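Local coordinates for GTP binding regulator (Thermotoga maritima, PDB 1VR8), which is of unproven function but has a fold like that of the Ran-binding protein Mog1p and may therefore regulate a GTP-binding partner, at residues 35-40 against 49-54; 62-67 against 119-124; 73-78 against 115-120. All coordinates share one frame; numbering follows the deposited sequence.

Contact 1 (35-40 against 49-54)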
loop_
_atom_site.group_PDB
_atom_site.type_symbol
_atom_site.label_atom_id
_atom_site.label_comp_id
_atom_site.label_asym_id
_atom_site.label_seq_id
_atom_site.Cartn_x
_atom_site.Cartn_y
_atom_site.Cartn_z
ATOM N N ASP A 35 8.866 -9.668 -8.294
ATOM C CA ASP A 35 9.975 -9.252 -7.451
ATOM C C ASP A 35 9.491 -8.926 -6.050
ATOM O O ASP A 35 8.392 -8.446 -5.867
ATOM C CB ASP A 35 10.675 -8.050 -8.098
ATOM C CG ASP A 35 12.113 -7.862 -7.665
ATOM O OD1 ASP A 35 12.332 -7.278 -6.579
ATOM O OD2 ASP A 35 13.039 -8.243 -8.444
ATOM N N VAL A 36 10.346 -9.226 -5.087
ATOM C CA VAL A 36 10.160 -8.875 -3.679
ATOM C C VAL A 36 11.516 -8.470 -3.125
ATOM O O VAL A 36 12.513 -9.170 -3.338
ATOM C CB VAL A 36 9.600 -10.034 -2.830
ATOM C CG1 VAL A 36 9.410 -9.590 -1.388
ATOM C CG2 VAL A 36 8.292 -10.537 -3.383
ATOM N N LYS A 37 11.549 -7.339 -2.428
ATOM C CA LYS A 37 12.791 -6.822 -1.855
ATOM C C LYS A 37 12.492 -6.146 -0.527
ATOM O O LYS A 37 11.569 -5.326 -0.455
ATOM C CB LYS A 37 13.377 -5.780 -2.827
ATOM C CG LYS A 37 14.690 -5.189 -2.408
ATOM C CD LYS A 37 15.254 -4.209 -3.444
ATOM C CE LYS A 37 14.384 -3.007 -3.608
ATOM N NZ LYS A 37 15.204 -1.828 -4.095
ATOM N N GLU A 38 13.305 -6.438 0.494
ATOM C CA GLU A 38 13.277 -5.665 1.743
ATOM C C GLU A 38 13.775 -4.258 1.510
ATOM O O GLU A 38 14.746 -4.075 0.791
ATOM C CB GLU A 38 14.188 -6.259 2.793
ATOM C CG GLU A 38 13.759 -7.542 3.257
ATOM C CD GLU A 38 14.657 -8.123 4.330
ATOM O OE1 GLU A 38 15.468 -7.397 5.000
ATOM O OE2 GLU A 38 14.553 -9.359 4.450
ATOM N N ILE A 39 13.146 -3.294 2.189
ATOM C CA ILE A 39 13.533 -1.895 2.107
ATOM C C ILE A 39 13.664 -1.286 3.508
ATOM O O ILE A 39 13.081 -1.775 4.474
ATOM C CB ILE A 39 12.512 -1.082 1.281
ATOM C CG1 ILE A 39 11.126 -1.067 1.952
ATOM C CG2 ILE A 39 12.468 -1.618 -0.157
ATOM C CD1 ILE A 39 10.164 -0.088 1.330
ATOM N N ASP A 40 14.455 -0.234 3.593
ATOM C CA ASP A 40 14.616 0.548 4.801
ATOM C C ASP A 40 13.940 1.911 4.652
ATOM O O ASP A 40 13.764 2.630 5.629
ATOM C CB ASP A 40 16.075 0.821 5.045
ATOM C CG ASP A 40 16.817 -0.372 5.515
ATOM O OD1 ASP A 40 16.289 -1.107 6.354
ATOM O OD2 ASP A 40 17.948 -0.555 5.067
ATOM N N GLY A 49 10.258 -2.177 5.639
ATOM C CA GLY A 49 9.208 -2.972 5.040
ATOM C C GLY A 49 9.714 -3.777 3.851
ATOM O O GLY A 49 10.871 -4.213 3.828
ATOM N N LYS A 50 8.821 -3.980 2.888
ATOM C CA LYS A 50 9.145 -4.645 1.635
ATOM C C LYS A 50 8.450 -3.945 0.505
ATOM O O LYS A 50 7.420 -3.281 0.691
ATOM C CB LYS A 50 8.755 -6.128 1.663
ATOM C CG LYS A 50 9.516 -6.878 2.693
ATOM C CD LYS A 50 9.375 -8.384 2.550
ATOM C CE LYS A 50 10.099 -9.079 3.690
ATOM N NZ LYS A 50 10.091 -10.543 3.479
ATOM N N VAL A 51 9.035 -4.073 -0.678
ATOM C CA VAL A 51 8.395 -3.687 -1.914
ATOM C C VAL A 51 8.297 -4.921 -2.831
ATOM O O VAL A 51 9.264 -5.677 -2.979
ATOM C CB VAL A 51 9.112 -2.527 -2.633
ATOM C CG1 VAL A 51 10.544 -2.864 -2.930
ATOM C CG2 VAL A 51 8.381 -2.162 -3.925
ATOM N N ALA A 52 7.128 -5.072 -3.438
ATOM C CA ALA A 52 6.823 -6.123 -4.382
ATOM C C ALA A 52 6.415 -5.528 -5.692
ATOM O O ALA A 52 5.802 -4.433 -5.731
ATOM C CB ALA A 52 5.695 -6.996 -3.820
ATOM N N VAL A 53 6.806 -6.178 -6.782
ATOM C CA VAL A 53 6.371 -5.804 -8.114
ATOM C C VAL A 53 5.444 -6.877 -8.664
ATOM O O VAL A 53 5.785 -8.069 -8.672
ATOM C CB VAL A 53 7.562 -5.604 -9.081
ATOM C CG1 VAL A 53 7.069 -5.148 -10.459
ATOM C CG2 VAL A 53 8.539 -4.602 -8.539
ATOM N N PHE A 54 4.278 -6.437 -9.114
ATOM C CA PHE A 54 3.307 -7.309 -9.753
ATOM C C PHE A 54 3.234 -6.932 -11.210
ATOM O O PHE A 54 3.064 -5.765 -11.553
ATOM C CB PHE A 54 1.942 -7.136 -9.119
ATOM C CG PHE A 54 1.850 -7.654 -7.727
ATOM C CD1 PHE A 54 2.212 -6.865 -6.655
ATOM C CD2 PHE A 54 1.352 -8.920 -7.492
ATOM C CE1 PHE A 54 2.138 -7.329 -5.392
ATOM C CE2 PHE A 54 1.243 -9.401 -6.228
ATOM C CZ PHE A 54 1.642 -8.633 -5.165
HETATM O O HOH W 1 10.416 -5.652 -5.539
#
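Val36 faces Ala52 and Lys37 faces Val51 in an antiparallel strand pair that lies at one margin of the curved, Mog1p-like sheet. The axes of 35-39 and 50-54 run at 161° to each other, and five successive bridges join Asp35-Val53 through Ile39-Gly49. Backbone bonding follows the expected alternation. Lys37 and Val51 exchange two bonds, the shorter from Val51 N to Lys37 O at 2.8 Å. Ile39 and Gly49 form a second doubly bonded pair just before the chain turns a corner at Asp40. At the other end the exchange is uneven: Val53 N reaches Asp35 O at 2.9 Å, while the return bond from Asp35 N is weak. Between these pairs, CA-H...O contacts fill in, as from Val36 CA to Val51 O.

Apolar and aliphatic contacts divide over the two faces. On the face of Lys37, Val51 and Ile39, the CG1 branch of Val51 stands between its own N and carbonyl carbon (chi1 58°), which turns it toward the neighbouring strand, and it meets Ile39 CG2 at 3.6 Å with the two side chains at about a right angle. Lys37, bent at chi3 (65°), brings its CE against Val51 CG1 before its end leads away. Tyr64 of strand 59-67 packs against both Val51 and Ile39. On the other face the extended Lys50 chain runs beside Glu38, with CE 4.0 Å from Glu38 CG, and its CD touches Val36 CG1.

The charged ends do not pair with each other. Lys50 NZ makes its salt bridge with Asp20 in helix 19-24, whereas Glu38 OE2 stays 4.7 Å from that nitrogen. One water links side chain to backbone across the strands, donating to Asp35 OD1 at 2.7 Å and to Val51 O at 2.8 Å.

Contact 2 (62-67 against 119-124)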
loop_
_atom_site.group_PDB
_atom_site.type_symbol
_atom_site.label_atom_id
_atom_site.label_comp_id
_atom_site.label_asym_id
_atom_site.label_seq_id
_atom_site.Cartn_x
_atom_site.Cartn_y
_atom_site.Cartn_z
ATOM N N PHE A 62 3.985 -1.385 -8.360
ATOM C CA PHE A 62 4.807 -1.559 -7.181
ATOM C C PHE A 62 3.952 -1.421 -5.933
ATOM O O PHE A 62 3.161 -0.496 -5.803
ATOM C CB PHE A 62 5.914 -0.502 -7.137
ATOM C CG PHE A 62 6.921 -0.599 -8.257
ATOM C CD1 PHE A 62 6.564 -0.257 -9.557
ATOM C CD2 PHE A 62 8.224 -0.995 -8.008
ATOM C CE1 PHE A 62 7.475 -0.337 -10.579
ATOM C CE2 PHE A 62 9.153 -1.083 -9.048
ATOM C CZ PHE A 62 8.790 -0.760 -10.310
ATOM N N LEU A 63 4.108 -2.358 -5.016
ATOM C CA LEU A 63 3.436 -2.318 -3.739
ATOM C C LEU A 63 4.476 -2.290 -2.631
ATOM O O LEU A 63 5.290 -3.205 -2.509
ATOM C CB LEU A 63 2.552 -3.525 -3.567
ATOM C CG LEU A 63 1.946 -3.703 -2.177
ATOM C CD1 LEU A 63 0.843 -2.703 -2.011
ATOM C CD2 LEU A 63 1.428 -5.103 -1.977
ATOM N N TYR A 64 4.435 -1.234 -1.845
ATOM C CA TYR A 64 5.273 -1.049 -0.652
ATOM C C TYR A 64 4.423 -1.345 0.566
ATOM O O TYR A 64 3.283 -0.868 0.677
ATOM C CB TYR A 64 5.815 0.371 -0.565
ATOM C CG TYR A 64 6.668 0.796 -1.743
ATOM C CD1 TYR A 64 6.090 1.187 -2.947
ATOM C CD2 TYR A 64 8.037 0.828 -1.648
ATOM C CE1 TYR A 64 6.868 1.559 -4.015
ATOM C CE2 TYR A 64 8.838 1.212 -2.727
ATOM C CZ TYR A 64 8.238 1.590 -3.905
ATOM O OH TYR A 64 9.009 1.954 -4.998
ATOM N N VAL A 65 4.973 -2.146 1.461
ATOM C CA VAL A 65 4.245 -2.550 2.652
ATOM C C VAL A 65 5.087 -2.347 3.904
ATOM O O VAL A 65 6.263 -2.732 3.952
ATOM C CB VAL A 65 3.926 -4.054 2.673
ATOM C CG1 VAL A 65 2.910 -4.354 3.799
ATOM C CG2 VAL A 65 3.483 -4.534 1.318
ATOM N N TYR A 66 4.450 -1.816 4.937
ATOM C CA TYR A 66 5.030 -1.669 6.260
ATOM C C TYR A 66 4.016 -2.186 7.275
ATOM O O TYR A 66 2.821 -1.886 7.165
ATOM C CB TYR A 66 5.368 -0.181 6.560
ATOM C CG TYR A 66 5.575 0.109 8.037
ATOM C CD1 TYR A 66 4.486 0.372 8.884
ATOM C CD2 TYR A 66 6.857 0.106 8.596
ATOM C CE1 TYR A 66 4.676 0.592 10.226
ATOM C CE2 TYR A 66 7.057 0.337 9.960
ATOM C CZ TYR A 66 5.946 0.587 10.765
ATOM O OH TYR A 66 6.092 0.827 12.119
ATOM N N LYS A 67 4.488 -2.974 8.240
ATOM C CA LYS A 67 3.684 -3.423 9.371
ATOM C C LYS A 67 4.361 -2.927 10.632
ATOM O O LYS A 67 5.552 -3.165 10.836
ATOM C CB LYS A 67 3.643 -4.958 9.435
ATOM C CG LYS A 67 2.802 -5.480 10.581
ATOM C CD LYS A 67 2.739 -6.989 10.608
ATOM C CE LYS A 67 1.810 -7.432 11.744
ATOM N NZ LYS A 67 1.908 -8.895 11.988
ATOM N N ILE A 119 1.709 1.487 0.024
ATOM C CA ILE A 119 1.849 2.432 -1.059
ATOM C C ILE A 119 1.767 1.614 -2.346
ATOM O O ILE A 119 2.475 0.590 -2.499
ATOM C CB ILE A 119 3.197 3.177 -1.050
ATOM C CG1 ILE A 119 3.479 3.829 0.324
ATOM C CG2 ILE A 119 3.184 4.219 -2.183
ATOM C CD1 ILE A 119 4.914 4.244 0.495
ATOM N N VAL A 120 0.921 2.049 -3.265
ATOM C CA VAL A 120 0.886 1.464 -4.592
ATOM C C VAL A 120 1.302 2.525 -5.604
ATOM O O VAL A 120 0.780 3.650 -5.600
ATOM C CB VAL A 120 -0.508 0.943 -4.934
ATOM C CG1 VAL A 120 -0.573 0.393 -6.366
ATOM C CG2 VAL A 120 -0.889 -0.128 -3.991
ATOM N N GLU A 121 2.241 2.182 -6.468
ATOM C CA GLU A 121 2.694 3.112 -7.489
ATOM C C GLU A 121 2.904 2.440 -8.820
ATOM O O GLU A 121 3.240 1.263 -8.902
ATOM C CB GLU A 121 3.932 3.901 -7.051
ATOM C CG GLU A 121 5.145 3.141 -6.805
ATOM C CD GLU A 121 6.402 4.018 -6.526
ATOM O OE1 GLU A 121 6.231 5.144 -5.998
ATOM O OE2 GLU A 121 7.538 3.508 -6.809
ATOM N N GLY A 122 2.692 3.199 -9.882
ATOM C CA GLY A 122 2.921 2.658 -11.219
ATOM C C GLY A 122 2.463 3.632 -12.278
ATOM O O GLY A 122 1.703 4.561 -11.997
ATOM N N LYS A 123 2.953 3.429 -13.498
ATOM C CA LYS A 123 2.595 4.282 -14.615
ATOM C C LYS A 123 1.155 4.046 -15.017
ATOM O O LYS A 123 0.459 4.969 -15.410
ATOM C CB LYS A 123 3.504 3.995 -15.812
ATOM C CG LYS A 123 4.931 4.453 -15.594
ATOM C CD LYS A 123 5.046 5.975 -15.612
ATOM N N ASN A 124 0.721 2.795 -14.915
ATOM C CA ASN A 124 -0.620 2.404 -15.364
ATOM C C ASN A 124 -1.152 1.264 -14.538
ATOM O O ASN A 124 -0.402 0.416 -14.078
ATOM C CB ASN A 124 -0.579 2.008 -16.831
ATOM C CG ASN A 124 -0.482 3.212 -17.720
ATOM O OD1 ASN A 124 -1.440 3.976 -17.839
ATOM N ND2 ASN A 124 0.673 3.423 -18.293
#
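Tyr64 OH donates to Glu121 OE2 at 2.8 Å, a side-chain bond laid over the backbone pairing of strands 59-67 and 116-122. The hydroxyl meets the oxygen from above the carboxylate plane, 57° out of it, and ring and carboxylate stand nearly perpendicular, 85° apart. Glu121 is further held by Tyr42, whose OH bonds OE1, while OE2 is also hydrogen-bonded to a glycerol, probably from the crystallisation liquor. Four backbone bonds lie beneath: Phe62 and Glu121 exchange one pair, and Tyr64 and Ile119 another, with Tyr64 N to Ile119 O at 2.8 Å and almost straight.

Packing spreads from these bonds over both faces. With CG of Glu121 set between its own N and carbonyl carbon (chi1 64°), the side chain leans across toward strand 59-67; CG comes 3.7 Å from Phe62 CB and lies in the plane of the Tyr64 ring, at its CE1 edge. Farther along, Ile119 CB packs against Tyr64 CB at 3.9 Å. The opposite face carries Leu63 and Val120, which meet through CD1 and CG2 at 3.7 Å; there Phe118 and Leu26 also touch Leu63.

A phenylalanine in place of Tyr64 would probably leave Glu121 OE2 without its cross-strand donor and the carboxylate less firmly fixed in rotation. With a tyrosine hydroxyl bonded to each of its oxygens, the carboxylate is held in this central strand pair of the sheet, and the bond donated by Tyr64 would probably favour its ionised form.

Contact 3 (73-78 against 115-120)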
loop_
_atom_site.group_PDB
_atom_site.type_symbol
_atom_site.label_atom_id
_atom_site.label_comp_id
_atom_site.label_asym_id
_atom_site.label_seq_id
_atom_site.Cartn_x
_atom_site.Cartn_y
_atom_site.Cartn_z
ATOM N N LYS A 73 2.773 7.744 11.656
ATOM C CA LYS A 73 3.926 8.642 11.642
ATOM C C LYS A 73 4.593 8.647 10.272
ATOM O O LYS A 73 4.915 9.711 9.718
ATOM C CB LYS A 73 4.907 8.204 12.740
ATOM C CG LYS A 73 6.139 9.061 12.952
ATOM C CD LYS A 73 7.026 8.526 14.123
ATOM N N ILE A 74 4.785 7.458 9.724
ATOM C CA ILE A 74 5.447 7.298 8.433
ATOM C C ILE A 74 4.582 7.858 7.327
ATOM O O ILE A 74 5.066 8.602 6.464
ATOM C CB ILE A 74 5.756 5.805 8.131
ATOM C CG1 ILE A 74 6.744 5.269 9.149
ATOM C CG2 ILE A 74 6.313 5.663 6.722
ATOM C CD1 ILE A 74 6.870 3.728 9.126
ATOM N N TRP A 75 3.301 7.499 7.345
ATOM C CA TRP A 75 2.355 8.007 6.345
ATOM C C TRP A 75 2.331 9.541 6.375
ATOM O O TRP A 75 2.357 10.211 5.323
ATOM C CB TRP A 75 0.942 7.428 6.592
ATOM C CG TRP A 75 -0.085 7.896 5.581
ATOM C CD1 TRP A 75 -0.424 7.315 4.395
ATOM C CD2 TRP A 75 -0.903 9.064 5.704
ATOM N NE1 TRP A 75 -1.414 8.052 3.783
ATOM C CE2 TRP A 75 -1.719 9.124 4.571
ATOM C CE3 TRP A 75 -1.056 10.036 6.698
ATOM C CZ2 TRP A 75 -2.627 10.145 4.371
ATOM C CZ3 TRP A 75 -1.985 11.053 6.508
ATOM C CH2 TRP A 75 -2.749 11.105 5.357
ATOM N N LYS A 76 2.334 10.124 7.565
ATOM C CA LYS A 76 2.388 11.574 7.626
ATOM C C LYS A 76 3.692 12.133 7.053
ATOM O O LYS A 76 3.661 13.143 6.378
ATOM C CB LYS A 76 2.158 12.078 9.045
ATOM C CG LYS A 76 0.678 12.096 9.387
ATOM C CD LYS A 76 0.365 12.895 10.618
ATOM C CE LYS A 76 -1.135 13.221 10.691
ATOM N N LYS A 77 4.828 11.477 7.317
ATOM C CA LYS A 77 6.095 11.907 6.726
ATOM C C LYS A 77 6.041 11.796 5.207
ATOM O O LYS A 77 6.558 12.668 4.514
ATOM C CB LYS A 77 7.267 11.091 7.275
ATOM C CG LYS A 77 7.761 11.585 8.613
ATOM C CD LYS A 77 8.718 10.601 9.291
ATOM N N LEU A 78 5.400 10.745 4.696
ATOM C CA LEU A 78 5.267 10.543 3.250
ATOM C C LEU A 78 4.423 11.631 2.635
ATOM O O LEU A 78 4.747 12.180 1.575
ATOM C CB LEU A 78 4.615 9.205 2.924
ATOM C CG LEU A 78 5.424 7.944 3.185
ATOM C CD1 LEU A 78 4.508 6.726 3.009
ATOM C CD2 LEU A 78 6.605 7.882 2.261
ATOM N N ASN A 115 -2.033 -1.108 12.167
ATOM C CA ASN A 115 -0.597 -1.341 12.141
ATOM C C ASN A 115 -0.061 -1.581 10.712
ATOM O O ASN A 115 1.008 -2.181 10.542
ATOM C CB ASN A 115 -0.185 -2.480 13.078
ATOM C CG ASN A 115 -0.858 -3.808 12.752
ATOM O OD1 ASN A 115 -1.997 -3.837 12.288
ATOM N ND2 ASN A 115 -0.166 -4.923 13.051
ATOM N N TRP A 116 -0.750 -1.045 9.705
ATOM C CA TRP A 116 -0.385 -1.265 8.320
ATOM C C TRP A 116 -0.285 0.047 7.558
ATOM O O TRP A 116 -1.098 0.960 7.738
ATOM C CB TRP A 116 -1.447 -2.138 7.617
ATOM C CG TRP A 116 -1.493 -3.547 8.139
ATOM C CD1 TRP A 116 -2.368 -4.075 9.064
ATOM C CD2 TRP A 116 -0.615 -4.601 7.782
ATOM N NE1 TRP A 116 -2.063 -5.376 9.313
ATOM C CE2 TRP A 116 -0.982 -5.731 8.549
ATOM C CE3 TRP A 116 0.467 -4.702 6.906
ATOM C CZ2 TRP A 116 -0.331 -6.959 8.427
ATOM C CZ3 TRP A 116 1.101 -5.913 6.784
ATOM C CH2 TRP A 116 0.709 -7.030 7.551
ATOM N N LEU A 117 0.689 0.102 6.659
ATOM C CA LEU A 117 0.837 1.193 5.698
ATOM C C LEU A 117 1.143 0.561 4.350
ATOM O O LEU A 117 2.037 -0.274 4.256
ATOM C CB LEU A 117 1.961 2.119 6.120
ATOM C CG LEU A 117 2.560 3.045 5.057
ATOM C CD1 LEU A 117 1.572 4.030 4.528
ATOM C CD2 LEU A 117 3.760 3.744 5.672
ATOM N N PHE A 118 0.402 0.968 3.326
ATOM C CA PHE A 118 0.610 0.503 1.932
ATOM C C PHE A 118 0.850 1.677 1.021
ATOM O O PHE A 118 0.229 2.732 1.197
ATOM C CB PHE A 118 -0.637 -0.246 1.445
ATOM C CG PHE A 118 -0.885 -1.539 2.191
ATOM C CD1 PHE A 118 -0.188 -2.686 1.837
ATOM C CD2 PHE A 118 -1.730 -1.587 3.262
ATOM C CE1 PHE A 118 -0.369 -3.858 2.516
ATOM C CE2 PHE A 118 -1.906 -2.768 3.976
ATOM C CZ PHE A 118 -1.224 -3.898 3.594
ATOM N N ILE A 119 1.709 1.487 0.024
ATOM C CA ILE A 119 1.849 2.432 -1.059
ATOM C C ILE A 119 1.767 1.614 -2.346
ATOM O O ILE A 119 2.475 0.590 -2.499
ATOM C CB ILE A 119 3.197 3.177 -1.050
ATOM C CG1 ILE A 119 3.479 3.829 0.324
ATOM C CG2 ILE A 119 3.184 4.219 -2.183
ATOM C CD1 ILE A 119 4.914 4.244 0.495
ATOM N N VAL A 120 0.921 2.049 -3.265
ATOM C CA VAL A 120 0.886 1.464 -4.592
ATOM C C VAL A 120 1.302 2.525 -5.604
ATOM O O VAL A 120 0.780 3.650 -5.600
ATOM C CB VAL A 120 -0.508 0.943 -4.934
ATOM C CG1 VAL A 120 -0.573 0.393 -6.366
ATOM C CG2 VAL A 120 -0.889 -0.128 -3.991
#
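Leu117 pushes both of its methyls against helix 71-79, CD2 overlapping Ile74 and CD1 reaching Trp75. The CD2 contact is the tightest: it sits 3.4 Å from Ile74 CG2, shorter than usual for two methyl carbons, and also touches Ile74 CB. Ile74 CG2 is anti to its own backbone nitrogen, beside the carbonyl carbon, while CG1 takes the other branch (chi1 -64°) and carries CD1 to Tyr66 of strand 59-67. The side chains of Ile74 and Leu117 pass each other at a slant.

Trp75 meets Leu117 differently. Leu117 CD1 approaches the indole in its plane, at the edge, 3.8 Å from CD1 of Trp75, and the two side chains stand at about a right angle. With chi1 at -179° the indole is swung past Leu117 toward strand 106-113, where NE1 bonds the carbonyl oxygen of Ala110. Trp112 and Phe99 also meet the ring.

The contact is helix-on-sheet packing in the Mog1p-like fold, with helices on an antiparallel sheet: the segment axes of 73-78 and 116-120 approach to 9.3 Å at an angle of 30°, and no hydrogen bond joins them. Leu117 and Ile119, two apart in the strand, put their side chains on the helix side, whereas Phe118 between them points away and packs on Tyr137 and Trp111.

One turn of helix beyond Ile74, Leu78 completes the apolar surface. Its CD1 meets Ile119 CD1 tip to tip at 3.6 Å, and comes within 4.1 Å of Leu117 CD2 in the same manner. Met47 of strand 45-56 packs on Leu117 and Ile119, and Val45 on Leu78.

The three contacts follow one curved sheet from its margin to its helix-covered middle. Contacts 1 and 2, centres about 9 Å apart, are stitched together where strands 45-56 and 59-67 pair, with Ala52 O 2.8 Å from Leu63 N. Contacts 2 and 3, centres about 11 Å apart, share Ile119 and Val120 of strand 116-122; Tyr66 N lies 2.9 Å from Leu117 O, and Tyr66 also packs on Ile74 of the helix. Contacts 1 and 3 do not touch, their nearest atoms being about 7 Å apart. One azide lies by Lys5, Ile6 and Lys114; the other by Ser89, Val90, Leu91, Lys98 and Ser100, where Val90 also touches Trp75 of contact 3.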